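Local coordinates for protein endoglucanase A (Clostridium acetobutylicum, PDB 3IK2) that probably hydrolyses internal beta-1,4 linkages of cellulose and related glucans, as a family 44 glycoside hydrolase with a TIM-like barrel, at residues Y19-N24 with L401-D406; I365-A370 with N393-A398. One frame throughout, in Å; residues are numbered along the deposited sequence.

Contact 1. Residues Y19-N24 with L401-D406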
ATOM      1  N   TYR A  19       6.379   7.914  -1.295  1.00  6.77           N
ATOM      2  CA  TYR A  19       6.002   6.588  -1.800  1.00  6.67           C
ATOM      3  C   TYR A  19       4.612   6.085  -1.406  1.00  6.70           C
ATOM      4  O   TYR A  19       4.292   4.924  -1.688  1.00  6.01           O
ATOM      5  CB  TYR A  19       7.046   5.521  -1.446  1.00  7.23           C
ATOM      6  CG  TYR A  19       8.466   6.008  -1.640  1.00  8.39           C
ATOM      7  CD1 TYR A  19       9.317   6.119  -0.552  1.00  6.18           C
ATOM      8  CD2 TYR A  19       8.930   6.409  -2.899  1.00  7.05           C
ATOM      9  CE1 TYR A  19      10.606   6.590  -0.696  1.00  8.47           C
ATOM     10  CE2 TYR A  19      10.231   6.871  -3.059  1.00  8.52           C
ATOM     11  CZ  TYR A  19      11.060   6.943  -1.940  1.00  9.28           C
ATOM     12  OH  TYR A  19      12.344   7.418  -2.041  1.00 12.99           O
ATOM     13  N   ILE A  20       3.792   6.957  -0.812  1.00  5.93           N
ATOM     14  CA  ILE A  20       2.390   6.646  -0.529  1.00  5.62           C
ATOM     15  C   ILE A  20       1.458   6.587  -1.754  1.00  5.85           C
ATOM     16  O   ILE A  20       0.321   6.081  -1.644  1.00  6.41           O
ATOM     17  CB  ILE A  20       1.755   7.583   0.553  1.00  5.47           C
ATOM     18  CG1 ILE A  20       1.611   9.012   0.001  1.00  5.41           C
ATOM     19  CG2 ILE A  20       2.540   7.518   1.882  1.00  4.02           C
ATOM     20  CD1 ILE A  20       0.771   9.905   0.802  1.00  4.53           C
ATOM     21  N   TYR A  21       1.907   7.115  -2.888  1.00  5.77           N
ATOM     22  CA  TYR A  21       1.051   7.248  -4.095  1.00  5.95           C
ATOM     23  C   TYR A  21       1.349   6.113  -5.085  1.00  5.85           C
ATOM     24  O   TYR A  21       1.476   6.331  -6.282  1.00  6.69           O
ATOM     25  CB  TYR A  21       1.260   8.616  -4.787  1.00  5.87           C
ATOM     26  CG  TYR A  21       1.149   9.815  -3.853  1.00  4.59           C
ATOM     27  CD1 TYR A  21       2.296  10.454  -3.371  1.00  3.00           C
ATOM     28  CD2 TYR A  21      -0.110  10.311  -3.467  1.00  6.40           C
ATOM     29  CE1 TYR A  21       2.197  11.544  -2.493  1.00  5.04           C
ATOM     30  CE2 TYR A  21      -0.228  11.412  -2.612  1.00  5.30           C
ATOM     31  CZ  TYR A  21       0.929  12.016  -2.133  1.00  5.24           C
ATOM     32  OH  TYR A  21       0.812  13.081  -1.285  1.00  5.42           O
ATOM     33  N   GLY A  22       1.464   4.900  -4.565  1.00  5.73           N
ATOM     34  CA  GLY A  22       1.911   3.772  -5.360  1.00  5.36           C
ATOM     35  C   GLY A  22       0.773   2.870  -5.790  1.00  5.57           C
ATOM     36  O   GLY A  22      -0.385   3.008  -5.331  1.00  4.80           O
ATOM     37  N   THR A  23       1.098   1.935  -6.677  1.00  5.38           N
ATOM     38  CA  THR A  23       0.126   0.951  -7.130  1.00  4.50           C
ATOM     39  C   THR A  23       0.740  -0.450  -7.328  1.00  4.73           C
ATOM     40  O   THR A  23       1.954  -0.567  -7.518  1.00  5.29           O
ATOM     41  CB  THR A  23      -0.590   1.451  -8.409  1.00  4.89           C
ATOM     42  OG1 THR A  23      -1.752   0.636  -8.662  1.00  3.24           O
ATOM     43  CG2 THR A  23       0.395   1.455  -9.615  1.00  3.44           C
ATOM     44  N   ASN A  24      -0.114  -1.480  -7.268  1.00  4.75           N
ATOM     45  CA  ASN A  24       0.174  -2.874  -7.684  1.00  5.10           C
ATOM     46  C   ASN A  24      -0.202  -3.109  -9.160  1.00  5.62           C
ATOM     47  O   ASN A  24       0.204  -4.108  -9.758  1.00  4.70           O
ATOM     48  CB  ASN A  24      -0.674  -3.872  -6.889  1.00  4.95           C
ATOM     49  CG  ASN A  24      -0.186  -4.093  -5.467  1.00  6.64           C
ATOM     50  OD1 ASN A  24       0.719  -4.940  -5.273  1.00  6.51           O
ATOM     51  ND2 ASN A  24      -0.761  -3.468  -4.544  1.00  6.89           N
ATOM     52  N   LEU A 401      -5.350  13.908  -8.585  1.00  9.11           N
ATOM     53  CA  LEU A 401      -5.657  15.077  -7.767  1.00  9.65           C
ATOM     54  C   LEU A 401      -4.457  15.494  -6.931  1.00  9.23           C
ATOM     55  O   LEU A 401      -4.247  16.667  -6.696  1.00  9.06           O
ATOM     56  CB  LEU A 401      -6.875  14.847  -6.864  1.00  8.96           C
ATOM     57  CG  LEU A 401      -7.360  16.113  -6.138  1.00 10.04           C
ATOM     58  CD1 LEU A 401      -7.950  17.107  -7.133  1.00  6.88           C
ATOM     59  CD2 LEU A 401      -8.343  15.800  -5.004  1.00  9.40           C
ATOM     60  N   TYR A 402      -3.674  14.523  -6.483  1.00 10.05           N
ATOM     61  CA  TYR A 402      -2.484  14.829  -5.726  1.00 10.31           C
ATOM     62  C   TYR A 402      -1.308  15.306  -6.571  1.00 11.41           C
ATOM     63  O   TYR A 402      -0.736  16.359  -6.266  1.00 12.00           O
ATOM     64  CB  TYR A 402      -2.103  13.651  -4.822  1.00 10.25           C
ATOM     65  CG  TYR A 402      -2.971  13.594  -3.588  1.00  8.24           C
ATOM     66  CD1 TYR A 402      -2.565  14.214  -2.406  1.00  4.96           C
ATOM     67  CD2 TYR A 402      -4.226  12.971  -3.623  1.00  8.73           C
ATOM     68  CE1 TYR A 402      -3.381  14.187  -1.264  1.00  6.18           C
ATOM     69  CE2 TYR A 402      -5.068  12.940  -2.468  1.00  6.61           C
ATOM     70  CZ  TYR A 402      -4.624  13.564  -1.305  1.00  6.13           C
ATOM     71  OH  TYR A 402      -5.408  13.539  -0.176  1.00  7.53           O
ATOM     72  N   ASN A 403      -0.978  14.565  -7.636  1.00 11.52           N
ATOM     73  CA  ASN A 403       0.310  14.724  -8.351  1.00 12.10           C
ATOM     74  C   ASN A 403       0.265  14.980  -9.856  1.00 12.07           C
ATOM     75  O   ASN A 403       1.285  15.042 -10.524  1.00 12.04           O
ATOM     76  CB  ASN A 403       1.206  13.521  -8.085  1.00 12.55           C
ATOM     77  CG  ASN A 403       1.524  13.370  -6.630  1.00 14.14           C
ATOM     78  OD1 ASN A 403       2.072  14.286  -6.027  1.00 15.29           O
ATOM     79  ND2 ASN A 403       1.137  12.233  -6.040  1.00 11.30           N
ATOM     80  N   ASN A 404      -0.920  15.130 -10.392  1.00 12.53           N
ATOM     81  CA  ASN A 404      -1.023  15.594 -11.755  1.00 13.43           C
ATOM     82  C   ASN A 404      -2.396  16.204 -11.965  1.00 13.10           C
ATOM     83  O   ASN A 404      -3.145  15.774 -12.813  1.00 13.07           O
ATOM     84  CB  ASN A 404      -0.741  14.452 -12.728  1.00 12.82           C
ATOM     85  CG  ASN A 404      -0.705  14.916 -14.163  1.00 14.23           C
ATOM     86  OD1 ASN A 404      -0.478  16.088 -14.437  1.00 16.27           O
ATOM     87  ND2 ASN A 404      -0.911  13.990 -15.089  1.00 14.18           N
ATOM     88  N   TYR A 405      -2.733  17.179 -11.137  1.00 13.99           N
ATOM     89  CA  TYR A 405      -4.079  17.765 -11.163  1.00 15.28           C
ATOM     90  C   TYR A 405      -4.296  18.671 -12.380  1.00 15.99           C
ATOM     91  O   TYR A 405      -5.415  18.805 -12.869  1.00 16.07           O
ATOM     92  CB  TYR A 405      -4.365  18.519  -9.872  1.00 14.35           C
ATOM     93  CG  TYR A 405      -3.314  19.546  -9.517  1.00 15.14           C
ATOM     94  CD1 TYR A 405      -3.441  20.865  -9.918  1.00 14.55           C
ATOM     95  CD2 TYR A 405      -2.200  19.201  -8.775  1.00 14.71           C
ATOM     96  CE1 TYR A 405      -2.481  21.808  -9.581  1.00 15.66           C
ATOM     97  CE2 TYR A 405      -1.245  20.145  -8.434  1.00 13.62           C
ATOM     98  CZ  TYR A 405      -1.396  21.438  -8.838  1.00 13.87           C
ATOM     99  OH  TYR A 405      -0.428  22.368  -8.518  1.00 16.07           O
ATOM    100  N   ASP A 406      -3.218  19.282 -12.860  1.00 16.84           N
ATOM    101  CA  ASP A 406      -3.316  20.224 -13.965  1.00 18.57           C
ATOM    102  C   ASP A 406      -2.854  19.617 -15.287  1.00 19.53           C
ATOM    103  O   ASP A 406      -2.770  20.324 -16.289  1.00 20.47           O
ATOM    104  CB  ASP A 406      -2.520  21.495 -13.650  1.00 18.37           C
ATOM    105  CG  ASP A 406      -1.038  21.229 -13.526  1.00 19.04           C
ATOM    106  OD1 ASP A 406      -0.636  20.049 -13.740  1.00 13.91           O
ATOM    107  OD2 ASP A 406      -0.289  22.191 -13.188  1.00 19.16           O
TER
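The amide of Asn403 sets its nitrogen over one face of the Tyr21 ring. ND2 lies 3.2 Å above the ring plane, over the centre, and comes within 3.3 Å of Tyr21 CG, while the amide and ring planes stand nearly perpendicular at 86°. An amide suits this place, since its NH2 end, which carries partial positive charge, probably sits favourably over an aromatic face. The opposite face of the same ring is covered by Ile20 of its own segment, whose CG1 sits 3.5 Å above the plane, so the phenol is clamped between an aliphatic branch and an amide.

Tyr402 meets the ring differently. Its CG lies 3.6 Å from Tyr21 CE2, and the two rings lean together at 41° with centroids 5.5 Å apart, an oblique pairing. Residues 22-23 form the first strand of the eight-stranded parallel barrel, and 401-403 end the helix that follows its last strand, so these aromatics pack where the TIM-like barrel closes on itself. With CG anti to its carbonyl carbon (chi1 -51°), Tyr21 extends its ring from the backbone toward that helix end, and Leu371 of helix 361-376 touches both tyrosines. The hydroxyl of Tyr402 is hydrogen-bonded to the backbone oxygen of Ala368, which gives this buried polar end a partner.

Contact 2. Residues I365-A370 with N393-A398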
ATOM      1  N   ILE A 365     -13.460   9.753  -3.786  1.00  8.52           N
ATOM      2  CA  ILE A 365     -13.342  10.569  -2.586  1.00  7.43           C
ATOM      3  C   ILE A 365     -12.658   9.733  -1.512  1.00  7.29           C
ATOM      4  O   ILE A 365     -11.753  10.224  -0.805  1.00  7.36           O
ATOM      5  CB  ILE A 365     -14.747  11.098  -2.129  1.00  7.81           C
ATOM      6  CG1 ILE A 365     -15.145  12.321  -3.001  1.00  7.72           C
ATOM      7  CG2 ILE A 365     -14.761  11.409  -0.606  1.00  6.03           C
ATOM      8  CD1 ILE A 365     -16.552  12.877  -2.792  1.00  8.62           C
ATOM      9  N   ALA A 366     -13.056   8.462  -1.413  1.00  6.60           N
ATOM     10  CA  ALA A 366     -12.470   7.573  -0.406  1.00  6.57           C
ATOM     11  C   ALA A 366     -10.976   7.307  -0.661  1.00  5.47           C
ATOM     12  O   ALA A 366     -10.185   7.269   0.277  1.00  6.42           O
ATOM     13  CB  ALA A 366     -13.245   6.277  -0.292  1.00  6.45           C
ATOM     14  N   GLN A 367     -10.613   7.144  -1.926  1.00  5.72           N
ATOM     15  CA  GLN A 367      -9.218   7.023  -2.369  1.00  5.31           C
ATOM     16  C   GLN A 367      -8.419   8.309  -2.129  1.00  5.26           C
ATOM     17  O   GLN A 367      -7.280   8.250  -1.652  1.00  4.89           O
ATOM     18  CB  GLN A 367      -9.157   6.635  -3.846  1.00  5.19           C
ATOM     19  CG  GLN A 367      -7.711   6.418  -4.397  1.00  5.87           C
ATOM     20  CD  GLN A 367      -6.924   5.290  -3.696  1.00  7.05           C
ATOM     21  OE1 GLN A 367      -7.507   4.338  -3.176  1.00  7.32           O
ATOM     22  NE2 GLN A 367      -5.583   5.408  -3.683  1.00  7.50           N
ATOM     23  N   ALA A 368      -9.014   9.469  -2.463  1.00  5.02           N
ATOM     24  CA  ALA A 368      -8.371  10.759  -2.173  1.00  4.94           C
ATOM     25  C   ALA A 368      -8.161  10.938  -0.677  1.00  4.98           C
ATOM     26  O   ALA A 368      -7.112  11.438  -0.235  1.00  6.51           O
ATOM     27  CB  ALA A 368      -9.145  11.950  -2.779  1.00  3.95           C
ATOM     28  N   ASP A 369      -9.125  10.483   0.101  1.00  5.76           N
ATOM     29  CA  ASP A 369      -9.051  10.614   1.552  1.00  6.30           C
ATOM     30  C   ASP A 369      -7.984   9.701   2.110  1.00  6.22           C
ATOM     31  O   ASP A 369      -7.205  10.130   2.967  1.00  7.94           O
ATOM     32  CB  ASP A 369     -10.420  10.337   2.196  1.00  6.19           C
ATOM     33  CG  ASP A 369     -10.490  10.778   3.652  1.00  7.67           C
ATOM     34  OD1 ASP A 369      -9.875  11.773   4.000  1.00 11.41           O
ATOM     35  OD2 ASP A 369     -11.150  10.130   4.483  1.00 13.20           O
ATOM     36  N   ALA A 370      -7.940   8.448   1.630  1.00  6.76           N
ATOM     37  CA  ALA A 370      -6.897   7.480   2.046  1.00  6.54           C
ATOM     38  C   ALA A 370      -5.507   7.997   1.779  1.00  6.22           C
ATOM     39  O   ALA A 370      -4.656   7.851   2.628  1.00  7.37           O
ATOM     40  CB  ALA A 370      -7.103   6.092   1.372  1.00  6.58           C
ATOM     41  N   ASN A 393     -11.711   4.737 -13.002  1.00  9.07           N
ATOM     42  CA  ASN A 393     -11.508   6.131 -13.425  1.00  8.79           C
ATOM     43  C   ASN A 393     -11.521   7.129 -12.273  1.00  8.29           C
ATOM     44  O   ASN A 393     -10.797   8.113 -12.295  1.00  8.60           O
ATOM     45  CB  ASN A 393     -12.509   6.565 -14.544  1.00  8.64           C
ATOM     46  CG  ASN A 393     -13.986   6.372 -14.140  1.00  9.61           C
ATOM     47  OD1 ASN A 393     -14.360   5.314 -13.641  1.00 10.00           O
ATOM     48  ND2 ASN A 393     -14.823   7.386 -14.387  1.00  8.17           N
ATOM     49  N   TYR A 394     -12.348   6.900 -11.267  1.00  7.89           N
ATOM     50  CA  TYR A 394     -12.325   7.789 -10.094  1.00  7.41           C
ATOM     51  C   TYR A 394     -11.157   7.541  -9.134  1.00  6.54           C
ATOM     52  O   TYR A 394     -10.678   8.463  -8.512  1.00  5.82           O
ATOM     53  CB  TYR A 394     -13.660   7.771  -9.351  1.00  7.33           C
ATOM     54  CG  TYR A 394     -14.703   8.711  -9.936  1.00  8.69           C
ATOM     55  CD1 TYR A 394     -14.798  10.047  -9.509  1.00  9.27           C
ATOM     56  CD2 TYR A 394     -15.606   8.260 -10.907  1.00  9.20           C
ATOM     57  CE1 TYR A 394     -15.764  10.910 -10.041  1.00 10.11           C
ATOM     58  CE2 TYR A 394     -16.575   9.104 -11.439  1.00  8.60           C
ATOM     59  CZ  TYR A 394     -16.655  10.427 -11.008  1.00  9.57           C
ATOM     60  OH  TYR A 394     -17.627  11.256 -11.563  1.00  8.45           O
ATOM     61  N   VAL A 395     -10.699   6.292  -9.025  1.00  7.05           N
ATOM     62  CA  VAL A 395      -9.438   6.004  -8.361  1.00  6.92           C
ATOM     63  C   VAL A 395      -8.302   6.765  -9.070  1.00  7.64           C
ATOM     64  O   VAL A 395      -7.461   7.406  -8.422  1.00  7.63           O
ATOM     65  CB  VAL A 395      -9.143   4.474  -8.268  1.00  8.01           C
ATOM     66  CG1 VAL A 395      -7.636   4.214  -7.950  1.00  5.32           C
ATOM     67  CG2 VAL A 395     -10.043   3.815  -7.209  1.00  5.29           C
ATOM     68  N   GLN A 396      -8.290   6.732 -10.399  1.00  7.58           N
ATOM     69  CA  GLN A 396      -7.234   7.445 -11.104  1.00  7.50           C
ATOM     70  C   GLN A 396      -7.335   8.944 -10.839  1.00  7.39           C
ATOM     71  O   GLN A 396      -6.320   9.591 -10.635  1.00  7.07           O
ATOM     72  CB  GLN A 396      -7.277   7.146 -12.605  1.00  7.78           C
ATOM     73  CG  GLN A 396      -7.042   5.701 -12.927  1.00  6.08           C
ATOM     74  CD  GLN A 396      -6.742   5.473 -14.399  1.00  4.89           C
ATOM     75  OE1 GLN A 396      -6.008   6.239 -15.005  1.00  4.60           O
ATOM     76  NE2 GLN A 396      -7.264   4.391 -14.955  1.00  3.63           N
ATOM     77  N   SER A 397      -8.552   9.493 -10.788  1.00  7.54           N
ATOM     78  CA  SER A 397      -8.712  10.928 -10.454  1.00  8.30           C
ATOM     79  C   SER A 397      -8.080  11.296  -9.109  1.00  7.68           C
ATOM     80  O   SER A 397      -7.501  12.359  -8.983  1.00  7.99           O
ATOM     81  CB  SER A 397     -10.171  11.369 -10.400  1.00  8.77           C
ATOM     82  OG  SER A 397     -10.924  10.864 -11.458  1.00 12.91           O
ATOM     83  N   ALA A 398      -8.255  10.444  -8.104  1.00  7.16           N
ATOM     84  CA  ALA A 398      -7.709  10.688  -6.774  1.00  6.94           C
ATOM     85  C   ALA A 398      -6.202  10.782  -6.823  1.00  6.72           C
ATOM     86  O   ALA A 398      -5.637  11.733  -6.283  1.00  6.49           O
ATOM     87  CB  ALA A 398      -8.167   9.621  -5.785  1.00  6.03           C
TER
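Segments 365-370 and 393-398, parts of two longer helices, run in roughly the same direction; the axes of these short segments come within 8.0 Å and cross at -31°. Such a close approach relies on small residues: the CA atoms of Ala368 and Ala398 are just 4.6 Å apart. The methyl of Ala398 points at the facing helix and presses on its backbone, with CB 3.4 Å from Ala368 N, while the two alanine CB atoms lie 3.9 Å from each other. A methyl has the size for this, filling the narrow space between the helices.

Gln367 flanks the methyl with the aliphatic part of its chain. Its CG rests 3.5 Å from Ala398 CB and also lies 4.2 Å from CG1 of Val395, one turn earlier on the second helix. CG runs anti to the backbone N (chi1 -177°), and a bend at chi2 (61°) then turns the amide, whose NE2 is hydrogen-bonded to the hydroxyl of Tyr353. Glutamine thus supplies methylenes to the helix interface and a polar end beyond it.

These helices follow the last two barrel strands and are neighbours in its outer helical layer. Tyr384, on barrel strand 379-384, touches both Gln367 and Val395, whereas Met446 of strand 440-447, in the mixed sheet, packs on Ala368.

How the contacts relate
From the N terminus the chain crosses strand 2-15 of the mixed beta sheet and enters the barrel at 19-24. The remaining barrel strands follow before 401-406 returns to pack against 19-24, so contact 1 closes a loop of nearly the whole barrel. Contact 2 is nested inside it, as a short loop from helix 361-376 through strand 379-384 to helix 393-403. Both contacts use helix 393-403, contact 2 near its start and contact 1 at its end, with centres about 10 Å apart. Together they tie the segment holding the first barrel strand to the last two barrel helices, beside the point where the chain passes back into the mixed sheet.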